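Long-range contacts in erythromycin C-12 hydroxylase (Saccharopolyspora erythraea, PDB 2JJN), which is a heme-dependent cytochrome P450 that hydroxylates erythromycin D at C-12 to give erythromycin C in erythromycin biosynthesis: residues I18-G23 with Q45-V50; L98-S103 with A219-R224; S124-A129 with E368-R373; H243-V248 with P286-M291. The protein carries 2 engineered substitutions. One frame throughout, in Å; residues are numbered along the deposited sequence. Where two conformers were deposited one is given.

Contact 1. Residues I18-G23 with Q45-V50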
# COMPACT_ATOMS: atom_id res chain seq x y z
N ILE A 18 4.88 27.47 -9.03
CA ILE A 18 4.41 26.18 -8.53
C ILE A 18 5.58 25.26 -8.22
O ILE A 18 6.13 24.61 -9.11
CB ILE A 18 3.48 25.49 -9.55
CG1 ILE A 18 4.22 25.24 -10.86
CG2 ILE A 18 2.23 26.33 -9.79
CD1 ILE A 18 3.31 24.90 -12.02
N ASP A 19 5.97 25.18 -6.92
CA ASP A 19 7.23 24.58 -6.54
C ASP A 19 6.98 23.47 -5.55
O ASP A 19 7.84 23.13 -4.75
CB ASP A 19 8.18 25.66 -6.02
CG ASP A 19 7.53 26.58 -5.01
OD1 ASP A 19 6.39 26.29 -4.55
OD2 ASP A 19 8.16 27.60 -4.66
N GLU A 20 5.77 22.91 -5.62
CA GLU A 20 5.52 21.61 -4.97
C GLU A 20 4.47 20.81 -5.76
O GLU A 20 3.68 21.36 -6.54
CB GLU A 20 5.25 21.75 -3.46
CG GLU A 20 4.39 22.96 -3.07
CD GLU A 20 4.15 23.10 -1.56
OE1 GLU A 20 4.20 22.09 -0.82
OE2 GLU A 20 3.86 24.24 -1.13
N VAL A 21 4.51 19.49 -5.62
CA VAL A 21 3.63 18.63 -6.38
C VAL A 21 2.17 19.04 -6.11
O VAL A 21 1.85 19.43 -4.98
CB VAL A 21 3.83 17.14 -6.05
CG1 VAL A 21 5.32 16.75 -6.15
CG2 VAL A 21 3.30 16.80 -4.66
N PRO A 22 1.29 18.95 -7.14
CA PRO A 22 -0.14 19.14 -6.83
C PRO A 22 -0.66 18.06 -5.86
O PRO A 22 -0.01 17.00 -5.70
CB PRO A 22 -0.83 19.02 -8.20
CG PRO A 22 0.23 19.22 -9.22
CD PRO A 22 1.52 18.73 -8.58
N GLY A 23 -1.75 18.34 -5.14
CA GLY A 23 -2.25 17.38 -4.14
C GLY A 23 -2.83 16.13 -4.78
O GLY A 23 -3.11 16.09 -5.99
N GLN A 45 13.23 19.28 -8.94
CA GLN A 45 13.59 19.58 -7.56
C GLN A 45 12.58 20.57 -7.03
O GLN A 45 12.37 21.62 -7.64
CB GLN A 45 14.97 20.27 -7.59
CG GLN A 45 15.48 20.64 -6.20
CD GLN A 45 16.77 21.46 -6.25
OE1 GLN A 45 17.61 21.47 -5.28
NE2 GLN A 45 16.96 22.15 -7.32
N ASP A 46 11.90 20.22 -5.94
CA ASP A 46 10.88 21.07 -5.35
C ASP A 46 11.42 22.11 -4.38
O ASP A 46 12.64 22.21 -4.15
CB ASP A 46 9.71 20.24 -4.77
CG ASP A 46 10.03 19.56 -3.46
OD1 ASP A 46 11.01 19.96 -2.77
OD2 ASP A 46 9.24 18.62 -3.15
N ARG A 47 10.49 22.90 -3.81
CA ARG A 47 10.94 24.03 -2.97
C ARG A 47 11.56 23.58 -1.65
O ARG A 47 12.18 24.41 -0.93
CB ARG A 47 9.78 24.99 -2.71
CG ARG A 47 8.70 24.44 -1.82
CD ARG A 47 7.71 25.61 -1.52
NE ARG A 47 6.98 25.43 -0.28
CZ ARG A 47 6.97 26.29 0.74
NH1 ARG A 47 7.66 27.43 0.70
NH2 ARG A 47 6.24 26.01 1.81
N TYR A 48 11.37 22.31 -1.30
CA TYR A 48 11.97 21.78 -0.07
C TYR A 48 13.29 21.10 -0.37
O TYR A 48 13.90 20.52 0.52
CB TYR A 48 11.02 20.78 0.58
CG TYR A 48 9.65 21.34 0.86
CD1 TYR A 48 8.57 20.94 0.13
CD2 TYR A 48 9.48 22.33 1.84
CE1 TYR A 48 7.29 21.47 0.37
CE2 TYR A 48 8.23 22.87 2.09
CZ TYR A 48 7.15 22.43 1.34
OH TYR A 48 5.90 22.96 1.55
N GLY A 49 13.73 21.14 -1.65
CA GLY A 49 14.98 20.45 -2.03
C GLY A 49 14.82 18.95 -2.14
O GLY A 49 15.80 18.20 -2.11
N VAL A 50 13.56 18.52 -2.32
CA VAL A 50 13.24 17.10 -2.54
C VAL A 50 13.09 16.90 -4.04
O VAL A 50 12.49 17.71 -4.72
CB VAL A 50 11.91 16.72 -1.83
CG1 VAL A 50 11.56 15.29 -2.16
CG2 VAL A 50 12.08 16.87 -0.33
O HOH W 1 6.50 18.99 -3.36
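R47 N donates to D19 O at 2.8 Å, the one direct backbone bond between the N-terminal loop and the turn of the hairpin formed by strands 43-45 and 51-53. That turn is type I, from D46 to G49.

Charged and polar side chains meet beside this bond. E20, extended, divides its carboxylate between two partners. OE2 forms a salt bridge with R47 NE at 3.4 Å. OE1 accepts from Y48 OH at 3.0 Å, which comes from above the carboxylate plane. Y48 OH in turn accepts from R47 NH2 at 3.1 Å, so the three groups close a ring. The first torsion of R47 (69°) places CG between the backbone N and carbonyl carbon. There CG covers one face of the Y48 ring. The D19 carboxylate crosses the aliphatic part of R47 at a slant, with OD1 3.4 Å from CD.

D46 supports the turn from inside. Its OD1 takes Y48 N, in an Asx turn, and V50 N from opposite faces. Its OD2 binds H52 and a water that V21 N also holds.

The Y48 hydroxyl thus both gives and receives a bond, which should fix its rotation. E20 probably offsets the R47 charge here.

Contact 2. Residues L98-S103 with A219-R224. With HEM (protoporphyrin IX containing Fe), chain B; SO4 (sulfate ion), chain F.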
# COMPACT_ATOMS: atom_id res chain seq x y z
N LEU A 98 17.65 -9.38 7.34
CA LEU A 98 16.36 -9.22 7.96
C LEU A 98 15.25 -9.82 7.07
O LEU A 98 14.36 -10.50 7.55
CB LEU A 98 16.12 -7.74 8.27
CG LEU A 98 14.84 -7.36 8.93
CD1 LEU A 98 14.74 -8.02 10.34
CD2 LEU A 98 14.80 -5.86 9.06
N ARG A 99 15.32 -9.59 5.76
CA ARG A 99 14.30 -10.11 4.87
C ARG A 99 14.28 -11.64 4.89
O ARG A 99 13.22 -12.24 4.90
CB ARG A 99 14.50 -9.56 3.44
CG ARG A 99 13.50 -10.10 2.47
CD ARG A 99 12.50 -9.07 2.05
NE ARG A 99 11.55 -9.61 1.05
CZ ARG A 99 10.83 -8.85 0.23
NH1 ARG A 99 10.92 -7.54 0.27
NH2 ARG A 99 10.02 -9.44 -0.66
N LYS A 100 15.46 -12.26 4.98
CA LYS A 100 15.50 -13.71 5.05
C LYS A 100 14.81 -14.23 6.30
O LYS A 100 14.07 -15.21 6.25
CB LYS A 100 16.93 -14.20 5.05
CG LYS A 100 17.54 -14.20 3.67
CD LYS A 100 19.00 -14.60 3.78
CE LYS A 100 19.63 -14.55 2.42
NZ LYS A 100 21.11 -14.61 2.59
N VAL A 101 15.12 -13.57 7.42
CA VAL A 101 14.52 -14.01 8.68
C VAL A 101 13.00 -13.89 8.61
O VAL A 101 12.25 -14.85 8.91
CB VAL A 101 15.04 -13.16 9.85
CG1 VAL A 101 14.27 -13.52 11.11
CG2 VAL A 101 16.53 -13.40 10.09
N VAL A 102 12.49 -12.71 8.25
CA VAL A 102 11.04 -12.57 8.26
C VAL A 102 10.33 -13.45 7.23
O VAL A 102 9.23 -13.98 7.48
CB VAL A 102 10.58 -11.10 8.18
CG1 VAL A 102 11.16 -10.31 9.33
CG2 VAL A 102 10.94 -10.44 6.83
N SER A 103 10.96 -13.65 6.08
CA SER A 103 10.40 -14.50 5.02
C SER A 103 10.27 -15.94 5.50
O SER A 103 9.35 -16.64 5.08
CB SER A 103 11.28 -14.43 3.76
OG SER A 103 10.92 -15.40 2.77
N ALA A 219 12.06 -17.58 14.45
CA ALA A 219 12.83 -17.59 13.20
C ALA A 219 14.31 -17.32 13.45
O ALA A 219 14.71 -16.52 14.33
CB ALA A 219 12.29 -16.50 12.24
N GLU A 220 15.15 -18.01 12.68
CA GLU A 220 16.56 -17.74 12.73
C GLU A 220 17.20 -18.19 11.45
O GLU A 220 16.98 -19.34 11.05
CB GLU A 220 17.20 -18.49 13.86
CG GLU A 220 18.63 -18.08 14.00
CD GLU A 220 19.27 -18.57 15.28
OE1 GLU A 220 20.30 -19.26 15.16
OE2 GLU A 220 18.73 -18.27 16.37
N VAL A 221 17.95 -17.29 10.82
CA VAL A 221 18.62 -17.60 9.56
C VAL A 221 20.03 -17.08 9.69
O VAL A 221 20.25 -15.93 10.06
CB VAL A 221 17.88 -16.95 8.35
CG1 VAL A 221 18.61 -17.29 7.05
CG2 VAL A 221 16.45 -17.43 8.31
N ASP A 222 21.01 -17.96 9.45
CA ASP A 222 22.41 -17.62 9.61
C ASP A 222 22.72 -17.09 11.00
O ASP A 222 23.60 -16.23 11.17
CB ASP A 222 22.84 -16.64 8.54
CG ASP A 222 22.67 -17.20 7.14
OD1 ASP A 222 22.77 -18.44 6.99
OD2 ASP A 222 22.41 -16.41 6.21
N GLY A 223 22.04 -17.63 12.01
CA GLY A 223 22.29 -17.21 13.39
C GLY A 223 21.66 -15.87 13.75
O GLY A 223 21.80 -15.42 14.89
N ARG A 224 20.97 -15.24 12.81
CA ARG A 224 20.31 -13.96 13.07
C ARG A 224 18.89 -14.20 13.57
O ARG A 224 18.12 -14.89 12.90
CB ARG A 224 20.28 -13.10 11.80
CG ARG A 224 19.61 -11.71 11.95
CD ARG A 224 20.35 -10.83 12.93
NE ARG A 224 20.07 -9.41 12.72
CZ ARG A 224 19.09 -8.75 13.33
NH1 ARG A 224 18.32 -9.38 14.20
NH2 ARG A 224 18.91 -7.45 13.09
CHA HEM B . 6.85 -3.11 0.53
CHB HEM B . 2.94 -1.64 -2.00
CHC HEM B . 0.20 -4.76 0.50
CHD HEM B . 3.90 -5.61 3.53
C1A HEM B . 6.01 -2.52 -0.40
C2A HEM B . 6.45 -1.56 -1.42
C3A HEM B . 5.38 -1.14 -2.10
C4A HEM B . 4.22 -1.81 -1.54
CMA HEM B . 5.34 -0.11 -3.25
CAA HEM B . 7.91 -1.13 -1.68
CBA HEM B . 8.35 -0.03 -0.73
CGA HEM B . 9.69 0.59 -1.14
O1A HEM B . 10.29 0.15 -2.16
O2A HEM B . 10.14 1.50 -0.39
C1B HEM B . 1.85 -2.38 -1.54
C2B HEM B . 0.52 -2.34 -2.10
C3B HEM B . -0.24 -3.21 -1.41
C4B HEM B . 0.62 -3.81 -0.40
CMB HEM B . 0.21 -1.41 -3.29
CAB HEM B . -1.74 -3.57 -1.53
CBB HEM B . -2.31 -3.57 -2.69
C1C HEM B . 0.96 -5.26 1.54
C2C HEM B . 0.49 -6.20 2.53
C3C HEM B . 1.52 -6.44 3.38
C4C HEM B . 2.67 -5.66 2.92
CMC HEM B . -0.95 -6.78 2.54
CAC HEM B . 1.57 -7.33 4.64
CBC HEM B . 0.97 -8.51 4.72
C1D HEM B . 4.99 -4.99 2.99
C2D HEM B . 6.28 -5.01 3.60
C3D HEM B . 7.18 -4.26 2.68
C4D HEM B . 6.36 -3.84 1.58
CMD HEM B . 6.67 -5.67 4.96
CAD HEM B . 8.68 -3.97 2.86
CBD HEM B . 9.55 -5.04 2.18
CGD HEM B . 11.00 -4.67 2.27
O1D HEM B . 11.33 -3.52 2.60
O2D HEM B . 11.83 -5.55 1.99
NA HEM B . 4.62 -2.68 -0.52
NB HEM B . 1.89 -3.26 -0.46
NC HEM B . 2.27 -4.95 1.84
ND HEM B . 5.07 -4.28 1.77
FE HEM B . 3.49 -3.90 0.55
S SO4 F . 11.04 -13.13 -0.16
O1 SO4 F . 9.84 -12.35 -0.46
O2 SO4 F . 11.81 -12.50 0.91
O3 SO4 F . 11.91 -13.20 -1.32
O4 SO4 F . 10.60 -14.48 0.21
O HOH W 2 3.03 -2.13 1.80
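V101 and V221 bring the two backbones closest, with CA atoms 5.5 Å apart, where helix 94-105 lies against the link between helices 212-218 and 228-259. In P450 terms helix 94-105 is the C helix. The link makes a type I' turn from V221 to R224, with D222 and G223 at its centre, both with positive phi.

No hydrogen bond crosses this contact. V101 works with both branches. Its first torsion of 173° sets CG1 anti to the backbone N and against A219 CB, at 3.8 Å. CG2 lies 3.6 Å from R224 O and also meets R224 CG. V221 sits beside it, with CG2 near K100 O and CG1 4.0 Å from K100 CB. K100 NZ and D222 OD2 are 4.2 Å apart, so they attract only as nearby charges. The R224 guanidinium passes on to a salt bridge with E230.

R99 leaves the helix on another side and faces the heme. Its NH1 donates to the propionate atom O2D at 2.8 Å and also to F352 O. NE and NH2 hold a sulfate, at 2.9 Å each to O2 and O1, near the guanidinium plane, and S103 OG bonds its O4. The sulfate is probably from the crystallisation liquor.

The side toward the link is held mainly by van der Waals contact of V101 and V221. R99 probably offsets part of the propionate charge.

Contact 3. Residues S124-A129 with E368-R373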
# COMPACT_ATOMS: atom_id res chain seq x y z
N SER A 124 -19.65 -12.39 5.54
CA SER A 124 -20.46 -11.97 6.70
C SER A 124 -20.61 -10.49 6.82
O SER A 124 -21.71 -10.01 7.13
CB SER A 124 -19.84 -12.54 7.96
OG SER A 124 -20.07 -13.95 8.01
N LEU A 125 -19.54 -9.76 6.53
CA LEU A 125 -19.65 -8.30 6.63
C LEU A 125 -20.62 -7.77 5.57
O LEU A 125 -21.43 -6.88 5.82
CB LEU A 125 -18.27 -7.66 6.44
CG LEU A 125 -17.27 -7.93 7.59
CD1 LEU A 125 -15.94 -7.31 7.17
CD2 LEU A 125 -17.75 -7.33 8.90
N LEU A 126 -20.51 -8.27 4.34
CA LEU A 126 -21.40 -7.76 3.26
C LEU A 126 -22.85 -8.19 3.48
O LEU A 126 -23.77 -7.44 3.13
CB LEU A 126 -20.91 -8.27 1.90
CG LEU A 126 -19.60 -7.62 1.41
CD1 LEU A 126 -19.22 -8.26 0.11
CD2 LEU A 126 -19.77 -6.11 1.29
N ALA A 127 -23.07 -9.37 4.07
CA ALA A 127 -24.46 -9.88 4.21
C ALA A 127 -25.34 -9.01 5.11
O ALA A 127 -26.56 -9.01 4.99
CB ALA A 127 -24.44 -11.31 4.69
N ASP A 128 -24.70 -8.21 5.96
CA ASP A 128 -25.43 -7.36 6.87
C ASP A 128 -25.51 -5.88 6.50
O ASP A 128 -26.11 -5.08 7.23
CB ASP A 128 -24.81 -7.51 8.26
CG ASP A 128 -25.10 -8.87 8.84
OD1 ASP A 128 -26.16 -9.42 8.51
OD2 ASP A 128 -24.25 -9.37 9.60
N ALA A 129 -24.97 -5.52 5.35
CA ALA A 129 -24.76 -4.09 5.07
C ALA A 129 -25.91 -3.37 4.35
O ALA A 129 -25.86 -2.13 4.17
CB ALA A 129 -23.48 -3.92 4.29
N GLU A 368 -14.70 -11.02 -5.69
CA GLU A 368 -15.56 -12.18 -5.91
C GLU A 368 -16.84 -12.09 -5.11
O GLU A 368 -17.93 -12.40 -5.61
CB GLU A 368 -14.83 -13.46 -5.54
CG GLU A 368 -13.72 -13.84 -6.56
CD GLU A 368 -12.90 -15.03 -6.07
OE1 GLU A 368 -13.02 -15.43 -4.88
OE2 GLU A 368 -12.08 -15.57 -6.86
N GLU A 369 -16.70 -11.69 -3.83
CA GLU A 369 -17.86 -11.70 -2.93
C GLU A 369 -18.80 -10.54 -3.20
O GLU A 369 -20.02 -10.67 -3.04
CB GLU A 369 -17.36 -11.68 -1.48
CG GLU A 369 -16.63 -12.94 -1.12
CD GLU A 369 -17.56 -14.15 -1.12
OE1 GLU A 369 -18.66 -13.99 -0.57
OE2 GLU A 369 -17.20 -15.20 -1.70
N ILE A 370 -18.24 -9.39 -3.62
CA ILE A 370 -19.08 -8.26 -4.00
C ILE A 370 -19.95 -8.69 -5.17
O ILE A 370 -21.17 -8.42 -5.19
CB ILE A 370 -18.22 -7.05 -4.35
CG1 ILE A 370 -17.60 -6.48 -3.05
CG2 ILE A 370 -19.03 -5.99 -5.12
CD1 ILE A 370 -16.52 -5.42 -3.32
N ILE A 371 -19.30 -9.32 -6.15
CA ILE A 371 -20.05 -9.67 -7.37
C ILE A 371 -21.05 -10.80 -7.05
O ILE A 371 -22.20 -10.79 -7.54
CB ILE A 371 -19.07 -10.08 -8.47
CG1 ILE A 371 -18.36 -8.82 -8.97
CG2 ILE A 371 -19.79 -10.75 -9.63
CD1 ILE A 371 -17.16 -9.15 -9.91
N ALA A 372 -20.64 -11.77 -6.22
CA ALA A 372 -21.53 -12.87 -5.87
C ALA A 372 -22.82 -12.37 -5.22
O ALA A 372 -23.92 -12.86 -5.51
CB ALA A 372 -20.82 -13.89 -4.92
N ARG A 373 -22.69 -11.39 -4.33
CA ARG A 373 -23.88 -10.92 -3.62
C ARG A 373 -24.66 -9.92 -4.42
O ARG A 373 -25.92 -9.99 -4.47
CB ARG A 373 -23.51 -10.33 -2.24
CG ARG A 373 -24.75 -9.89 -1.47
CD ARG A 373 -24.42 -9.45 -0.03
NE ARG A 373 -25.55 -8.71 0.58
CZ ARG A 373 -26.58 -9.26 1.22
NH1 ARG A 373 -26.73 -10.59 1.30
NH2 ARG A 373 -27.53 -8.48 1.71
O HOH W 3 -25.79 -6.05 1.72
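L126 and I370 have CA atoms 7.6 Å apart, and A127 and R373 are at 7.9 Å. Here the end of helix 115-127 meets the last turns of helix 356-374. These are the D and L helices of the P450 fold, which belong to its conserved helical core. The L helix follows the loop of the heme ligand C353, but this end of it lies far from the heme.

L126 carries the apolar part. Its first torsion of -71° sets CG beside the backbone N and sends CD1 across to the other helix. CD1 rests 4.0 Å from I370 CG1 and at the same distance from the carbonyl carbon of E369. L139 packs on L126 as well, and W264 packs on I370. E369 offers L126 its CB, while its carboxylate turns to R123 and R119 in salt bridges. That places a charged tie beside the apolar one.

R373 reaches across to the other helix beside them. It is extended from CG to NE, with CG anti to the backbone N (-177°), and so reaches the end of helix 115-127. Its guanidinium lies flat over A127, whose CA sits 3.7 Å from the plane over the centre of the group. Neither L126 O nor A127 O takes a direct hydrogen bond from it. L126 O accepts instead from A129 N, at 3.2 Å, as the chain leaves the helix. A water makes the polar link to R373: it donates to L126 O at 2.8 Å and accepts from R373 NE at 2.9 Å.

Contact 4. Residues H243-V248 with P286-M291. With HEM (protoporphyrin IX containing Fe), chain B.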
# COMPACT_ATOMS: atom_id res chain seq x y z
N HIS A 243 -2.58 -2.91 5.72
CA HIS A 243 -3.91 -2.43 6.01
C HIS A 243 -4.24 -1.27 5.10
O HIS A 243 -5.18 -1.35 4.28
CB HIS A 243 -4.02 -2.07 7.48
CG HIS A 243 -5.40 -1.69 7.86
ND1 HIS A 243 -5.69 -1.10 9.06
CD2 HIS A 243 -6.58 -1.79 7.19
CE1 HIS A 243 -6.99 -0.87 9.13
NE2 HIS A 243 -7.55 -1.27 8.00
N ILE A 244 -3.47 -0.19 5.23
CA ILE A 244 -3.68 1.00 4.42
C ILE A 244 -3.96 0.60 2.96
O ILE A 244 -4.96 1.03 2.31
CB ILE A 244 -2.41 1.92 4.47
CG1 ILE A 244 -2.53 3.09 3.50
CG2 ILE A 244 -1.18 1.17 4.05
CD1 ILE A 244 -3.85 3.72 3.48
N THR A 245 -3.07 -0.23 2.43
CA THR A 245 -3.00 -0.42 0.97
C THR A 245 -4.16 -1.26 0.53
O THR A 245 -4.78 -1.00 -0.49
CB THR A 245 -1.73 -1.21 0.59
OG1 THR A 245 -1.69 -2.41 1.37
CG2 THR A 245 -0.50 -0.38 0.80
N THR A 246 -4.48 -2.29 1.28
CA THR A 246 -5.54 -3.17 0.84
C THR A 246 -6.87 -2.45 0.93
O THR A 246 -7.69 -2.51 -0.00
CB THR A 246 -5.43 -4.57 1.54
OG1 THR A 246 -4.02 -4.92 1.75
CG2 THR A 246 -6.10 -5.65 0.81
N THR A 247 -7.05 -1.62 1.97
CA THR A 247 -8.24 -0.76 2.09
C THR A 247 -8.38 0.24 0.90
O THR A 247 -9.43 0.31 0.27
CB THR A 247 -8.21 0.01 3.39
OG1 THR A 247 -8.21 -0.94 4.46
CG2 THR A 247 -9.40 1.02 3.55
N VAL A 248 -7.32 0.96 0.60
CA VAL A 248 -7.30 1.87 -0.56
C VAL A 248 -7.51 1.12 -1.89
O VAL A 248 -8.24 1.60 -2.77
CB VAL A 248 -5.95 2.62 -0.54
CG1 VAL A 248 -5.75 3.38 -1.84
CG2 VAL A 248 -5.92 3.58 0.73
N PRO A 286 -2.50 3.04 -8.35
CA PRO A 286 -1.62 2.42 -7.31
C PRO A 286 -1.91 3.05 -5.95
O PRO A 286 -1.94 4.26 -5.85
CB PRO A 286 -0.20 2.78 -7.77
CG PRO A 286 -0.35 3.95 -8.71
CD PRO A 286 -1.72 3.72 -9.40
N PRO A 287 -2.15 2.23 -4.92
CA PRO A 287 -2.42 2.80 -3.60
C PRO A 287 -1.31 3.70 -3.10
O PRO A 287 -1.62 4.72 -2.48
CB PRO A 287 -2.59 1.54 -2.74
CG PRO A 287 -3.16 0.50 -3.72
CD PRO A 287 -2.41 0.78 -4.97
N PHE A 288 -0.04 3.36 -3.39
CA PHE A 288 1.08 4.21 -3.01
C PHE A 288 1.64 4.79 -4.31
O PHE A 288 2.32 4.09 -5.05
CB PHE A 288 2.17 3.40 -2.34
CG PHE A 288 1.89 3.02 -0.94
CD1 PHE A 288 2.20 1.73 -0.53
CD2 PHE A 288 1.41 3.93 -0.03
CE1 PHE A 288 2.00 1.35 0.81
CE2 PHE A 288 1.18 3.55 1.31
CZ PHE A 288 1.48 2.26 1.71
N PRO A 289 1.30 6.02 -4.64
CA PRO A 289 1.76 6.57 -5.93
C PRO A 289 3.23 6.97 -5.96
O PRO A 289 3.80 7.20 -7.06
CB PRO A 289 0.84 7.81 -6.11
CG PRO A 289 0.43 8.17 -4.74
CD PRO A 289 0.29 6.89 -3.99
N GLN A 290 3.84 7.03 -4.79
CA GLN A 290 5.24 7.47 -4.68
C GLN A 290 5.97 6.72 -3.59
O GLN A 290 5.34 6.27 -2.61
CB GLN A 290 5.28 8.98 -4.40
CG GLN A 290 4.51 9.39 -3.15
CD GLN A 290 4.39 10.89 -2.92
OE1 GLN A 290 4.55 11.71 -3.83
NE2 GLN A 290 4.15 11.26 -1.66
N MET A 291 7.28 6.56 -3.76
CA MET A 291 8.17 6.01 -2.73
C MET A 291 9.33 6.94 -2.53
O MET A 291 9.63 7.68 -3.42
CB MET A 291 8.71 4.60 -3.09
CG MET A 291 7.68 3.53 -2.87
SD MET A 291 7.21 3.24 -4.53
CE MET A 291 8.42 2.00 -4.96
CHA HEM B . 6.85 -3.11 0.53
CHB HEM B . 2.94 -1.64 -2.00
CHC HEM B . 0.20 -4.76 0.50
CHD HEM B . 3.90 -5.61 3.53
C1A HEM B . 6.01 -2.52 -0.40
C2A HEM B . 6.45 -1.56 -1.42
C3A HEM B . 5.38 -1.14 -2.10
C4A HEM B . 4.22 -1.81 -1.54
CMA HEM B . 5.34 -0.11 -3.25
CAA HEM B . 7.91 -1.13 -1.68
CBA HEM B . 8.35 -0.03 -0.73
CGA HEM B . 9.69 0.59 -1.14
O1A HEM B . 10.29 0.15 -2.16
O2A HEM B . 10.14 1.50 -0.39
C1B HEM B . 1.85 -2.38 -1.54
C2B HEM B . 0.52 -2.34 -2.10
C3B HEM B . -0.24 -3.21 -1.41
C4B HEM B . 0.62 -3.81 -0.40
CMB HEM B . 0.21 -1.41 -3.29
CAB HEM B . -1.74 -3.57 -1.53
CBB HEM B . -2.31 -3.57 -2.69
C1C HEM B . 0.96 -5.26 1.54
C2C HEM B . 0.49 -6.20 2.53
C3C HEM B . 1.52 -6.44 3.38
C4C HEM B . 2.67 -5.66 2.92
CMC HEM B . -0.95 -6.78 2.54
CAC HEM B . 1.57 -7.33 4.64
CBC HEM B . 0.97 -8.51 4.72
C1D HEM B . 4.99 -4.99 2.99
C2D HEM B . 6.28 -5.01 3.60
C3D HEM B . 7.18 -4.26 2.68
C4D HEM B . 6.36 -3.84 1.58
CMD HEM B . 6.67 -5.67 4.96
CAD HEM B . 8.68 -3.97 2.86
CBD HEM B . 9.55 -5.04 2.18
CGD HEM B . 11.00 -4.67 2.27
O1D HEM B . 11.33 -3.52 2.60
O2D HEM B . 11.83 -5.55 1.99
NA HEM B . 4.62 -2.68 -0.52
NB HEM B . 1.89 -3.26 -0.46
NC HEM B . 2.27 -4.95 1.84
ND HEM B . 5.07 -4.28 1.77
FE HEM B . 3.49 -3.90 0.55
O HOH W 2 3.03 -2.13 1.80
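I244 CG2 touches F288 CZ at 3.7 Å in the conformer given, where helix 228-259, the long central helix of the P450 fold, meets the chain leading into strand 290-295. A241 to T245 match the family's AGxxT motif, which lies beside the heme. The CA atoms of T245 and P287 are 5.6 Å apart.

T245 has OG1 between its backbone N and carbonyl carbon (chi1 53°). From there OG1 bonds back to A241 O. The same torsion puts CG2 beside the F288 ring; the model is too tight at this point for its distance to be trusted. T245 CB and OG1 also border the heme near its CAB vinyl carbon.

One turn on, V248 sets CG1 anti to the backbone N (169°) and lays it on P287 CB at 3.8 Å. The P287 ring lies between helix and cofactor, with CG near T245 O and CD 3.8 Å from the heme methyl CMB.

The F288 ring stands with an edge to the porphyrin, its CD1 3.8 Å from CHB. V393 packs on both F288 and I244. Water 2 is bound to the heme iron at 2.2 Å, and its oxygen meets the edge of the F288 ring 3.8 Å from CE1.

The centre of contact 4 lies about 3 Å from that of the chain, and those of the other three lie 23 to 24 Å out. Contacts 2 and 4 both touch the heme. Their centres are about 27 Å apart, with contact 2 at a propionate and contact 4 beside the iron-bound water. The T245 side chain is about 7 Å from that of C353, the axial ligand. The nearest atoms of contacts 1 and 4 are about 5 Å apart, without touching. Q292, a substrate-binding residue, is about 9 Å from D46 and about 8 Å from F288, side chain to side chain. Contact 3 lies across the chain's centre from contact 1, about 42 Å away between centres. In sequence, it encloses contact 4.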